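Local coordinates for protein aldehyde dehydrogenase (Listeria monocytogenes, PDB 3K9D) that probably oxidises or otherwise converts aldehyde or oxo groups, with NAD or NADP as the acceptor, at residues A[327-332]-A[336-341]. Sequence-based numbering, arbitrary orientation.
Sequences AEETKV and IPYSRE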
ATOM      1  N   ALA A 327      20.028 -14.514  29.011  1.00 16.08           N
ATOM      2  CA  ALA A 327      19.290 -14.440  30.255  1.00 19.32           C
ATOM      3  C   ALA A 327      18.061 -15.312  30.145  1.00 22.55           C
ATOM      4  O   ALA A 327      17.263 -15.150  29.223  1.00 20.94           O
ATOM      5  CB  ALA A 327      18.873 -13.007  30.524  1.00 14.75           C
ATOM      6  N   GLU A 328      17.915 -16.249  31.072  1.00 18.02           N
ATOM      7  CA  GLU A 328      16.689 -17.019  31.151  1.00 19.70           C
ATOM      8  C   GLU A 328      15.540 -16.085  31.533  1.00 23.57           C
ATOM      9  O   GLU A 328      15.712 -15.158  32.343  1.00 18.50           O
ATOM     10  CB  GLU A 328      16.830 -18.208  32.108  1.00 19.30           C
ATOM     11  CG  GLU A 328      17.692 -19.345  31.510  1.00 22.94           C
ATOM     12  CD  GLU A 328      17.677 -20.615  32.328  1.00 31.48           C
ATOM     13  OE1 GLU A 328      16.584 -21.161  32.603  1.00 31.88           O
ATOM     14  OE2 GLU A 328      18.771 -21.092  32.675  1.00 32.12           O
ATOM     15  N   GLU A 329      14.393 -16.299  30.898  1.00 22.51           N
ATOM     16  CA  GLU A 329      13.219 -15.452  31.103  1.00 20.19           C
ATOM     17  C   GLU A 329      11.960 -16.313  31.240  1.00 18.69           C
ATOM     18  O   GLU A 329      11.895 -17.420  30.694  1.00 21.95           O
ATOM     19  CB  GLU A 329      13.092 -14.468  29.928  1.00 17.64           C
ATOM     20  CG  GLU A 329      11.946 -13.464  30.048  1.00 24.52           C
ATOM     21  CD  GLU A 329      12.054 -12.604  31.280  1.00 23.81           C
ATOM     22  OE1 GLU A 329      12.941 -11.737  31.303  1.00 20.63           O
ATOM     23  OE2 GLU A 329      11.256 -12.791  32.224  1.00 20.99           O
ATOM     24  N   THR A 330      10.963 -15.801  31.965  1.00 25.93           N
ATOM     25  CA  THR A 330       9.671 -16.492  32.151  1.00 24.86           C
ATOM     26  C   THR A 330       8.452 -15.631  31.738  1.00 25.89           C
ATOM     27  O   THR A 330       7.342 -16.147  31.544  1.00 25.05           O
ATOM     28  CB  THR A 330       9.464 -16.925  33.629  1.00 25.02           C
ATOM     29  OG1 THR A 330       9.280 -15.765  34.453  1.00 23.99           O
ATOM     30  CG2 THR A 330      10.642 -17.725  34.169  1.00 24.70           C
ATOM     31  N   LYS A 331       8.672 -14.327  31.615  1.00 16.02           N
ATOM     32  CA  LYS A 331       7.597 -13.346  31.453  1.00 20.74           C
ATOM     33  C   LYS A 331       7.678 -12.612  30.111  1.00 22.89           C
ATOM     34  O   LYS A 331       8.715 -12.607  29.447  1.00 19.32           O
ATOM     35  CB  LYS A 331       7.654 -12.317  32.591  1.00 19.88           C
ATOM     36  CG  LYS A 331       7.214 -12.843  33.944  1.00 36.67           C
ATOM     37  CD  LYS A 331       7.562 -11.872  35.075  1.00 35.03           C
ATOM     38  CE  LYS A 331       6.521 -10.766  35.232  1.00 43.14           C
ATOM     39  NZ  LYS A 331       6.792  -9.900  36.426  1.00 28.19           N
ATOM     40  N   VAL A 332       6.562 -11.988  29.737  1.00 19.87           N
ATOM     41  CA  VAL A 332       6.440 -11.157  28.541  1.00 22.86           C
ATOM     42  C   VAL A 332       5.797  -9.824  28.971  1.00 22.67           C
ATOM     43  O   VAL A 332       4.889  -9.817  29.790  1.00 20.52           O
ATOM     44  CB  VAL A 332       5.559 -11.862  27.462  1.00 26.39           C
ATOM     45  CG1 VAL A 332       5.429 -11.016  26.232  1.00 25.00           C
ATOM     46  CG2 VAL A 332       6.137 -13.216  27.075  1.00 21.17           C
ATOM     47  N   ILE A 336       9.352  -5.880  30.911  1.00 25.56           N
ATOM     48  CA  ILE A 336      10.273  -7.024  30.823  1.00 23.63           C
ATOM     49  C   ILE A 336      11.216  -6.821  29.612  1.00 19.46           C
ATOM     50  O   ILE A 336      10.888  -7.195  28.483  1.00 19.56           O
ATOM     51  CB  ILE A 336       9.497  -8.384  30.802  1.00 25.93           C
ATOM     52  CG1 ILE A 336       9.021  -8.767  32.211  1.00 30.26           C
ATOM     53  CG2 ILE A 336      10.370  -9.525  30.342  1.00 23.15           C
ATOM     54  CD1 ILE A 336       7.678  -8.224  32.632  1.00 24.87           C
ATOM     55  N   PRO A 337      12.383  -6.187  29.845  1.00 19.55           N
ATOM     56  CA  PRO A 337      13.348  -5.851  28.776  1.00 22.97           C
ATOM     57  C   PRO A 337      13.820  -7.017  27.872  1.00 21.89           C
ATOM     58  O   PRO A 337      14.034  -6.802  26.678  1.00 17.36           O
ATOM     59  CB  PRO A 337      14.531  -5.243  29.547  1.00 23.20           C
ATOM     60  CG  PRO A 337      14.365  -5.704  30.953  1.00 21.21           C
ATOM     61  CD  PRO A 337      12.868  -5.714  31.155  1.00 24.48           C
ATOM     62  N   TYR A 338      13.950  -8.226  28.413  1.00 18.05           N
ATOM     63  CA  TYR A 338      14.369  -9.391  27.594  1.00 21.89           C
ATOM     64  C   TYR A 338      13.329  -9.879  26.580  1.00 23.85           C
ATOM     65  O   TYR A 338      13.678 -10.515  25.571  1.00 22.89           O
ATOM     66  CB  TYR A 338      14.844 -10.553  28.479  1.00 22.44           C
ATOM     67  CG  TYR A 338      16.080 -10.196  29.255  1.00 19.79           C
ATOM     68  CD1 TYR A 338      17.247  -9.805  28.593  1.00 18.64           C
ATOM     69  CD2 TYR A 338      16.085 -10.223  30.648  1.00 14.93           C
ATOM     70  CE1 TYR A 338      18.391  -9.454  29.304  1.00 26.19           C
ATOM     71  CE2 TYR A 338      17.221  -9.860  31.363  1.00 26.92           C
ATOM     72  CZ  TYR A 338      18.372  -9.487  30.680  1.00 19.87           C
ATOM     73  OH  TYR A 338      19.510  -9.136  31.378  1.00 22.62           O
ATOM     74  N   SER A 339      12.059  -9.564  26.839  1.00 22.24           N
ATOM     75  CA  SER A 339      10.962  -9.903  25.936  1.00  9.96           C
ATOM     76  C   SER A 339      10.804  -8.894  24.800  1.00 23.02           C
ATOM     77  O   SER A 339       9.847  -8.975  24.026  1.00 23.55           O
ATOM     78  CB  SER A 339       9.644 -10.022  26.713  1.00 15.22           C
ATOM     79  OG  SER A 339       9.156  -8.741  27.110  1.00 23.35           O
ATOM     80  N   ARG A 340      11.753  -7.963  24.690  1.00 23.67           N
ATOM     81  CA  ARG A 340      11.689  -6.851  23.734  1.00 21.69           C
ATOM     82  C   ARG A 340      12.947  -6.747  22.860  1.00 18.61           C
ATOM     83  O   ARG A 340      13.930  -7.473  23.060  1.00 21.35           O
ATOM     84  CB  ARG A 340      11.435  -5.532  24.481  1.00 15.35           C
ATOM     85  CG  ARG A 340      10.162  -5.540  25.366  1.00 19.00           C
ATOM     86  CD  ARG A 340       9.945  -4.225  26.090  1.00 20.23           C
ATOM     87  NE  ARG A 340      10.091  -3.075  25.195  1.00 21.40           N
ATOM     88  CZ  ARG A 340      10.080  -1.804  25.598  1.00 23.94           C
ATOM     89  NH1 ARG A 340      10.213  -0.821  24.713  1.00 20.32           N
ATOM     90  NH2 ARG A 340       9.933  -1.510  26.882  1.00 23.30           N
ATOM     91  N   GLU A 341      12.909  -5.847  21.881  1.00 17.82           N
ATOM     92  CA  GLU A 341      13.953  -5.769  20.874  1.00 16.58           C
ATOM     93  C   GLU A 341      15.241  -5.197  21.468  1.00 17.81           C
ATOM     94  O   GLU A 341      15.268  -4.074  21.973  1.00 23.78           O
ATOM     95  CB  GLU A 341      13.465  -4.973  19.664  1.00 20.38           C
ATOM     96  CG  GLU A 341      14.513  -4.732  18.587  1.00 24.98           C
ATOM     97  CD  GLU A 341      14.091  -3.628  17.648  1.00 35.28           C
ATOM     98  OE1 GLU A 341      13.985  -2.464  18.100  1.00 28.32           O
ATOM     99  OE2 GLU A 341      13.853  -3.921  16.466  1.00 21.97           O
TER
HETATM  100  O   HOH W   1      13.379  -8.882  31.558  1.00 19.71           O
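I336 meets E329 and K331 where the chain leaves strand 324-328 of the parallel sheet in the catalytic domain of the aldehyde dehydrogenase fold and folds back through a 3-10 turn before strand 346-352, its neighbour in that sheet, a worked example of two arms joined by side-chain packing and one water. The CG2 branch of I336 lies 3.5 Å from E329 OE1, while its CD1 reaches the aliphatic part of K331, 3.8 Å from CE, the two side chains crossing at about a right angle. E329 is itself pinned: its chain bends at chi2 (59°) and brings OE2 back to accept from the backbone N-H groups of T330 and K331, both on the anti side, that of T330 clearly tilted out of the carboxylate plane (34°) and that of K331 less so. Next in the turn, Y338 receives A327 CB over one ring face, a CH-pi contact 3.6 Å from the centroid, and E329 OE1 at the ring edge, 3.6 Å from CD2; its hydroxyl bonds to A284 O in helix 281-291. The water donates to E329 OE1 and accepts from Y338 N at 3.3 Å. S339 closes the turn, its CB packed 3.9 Å from V332 CA; I336 O takes both S339 N-H and S339 OG, the latter at 2.7 Å and aimed at one of its lone pairs.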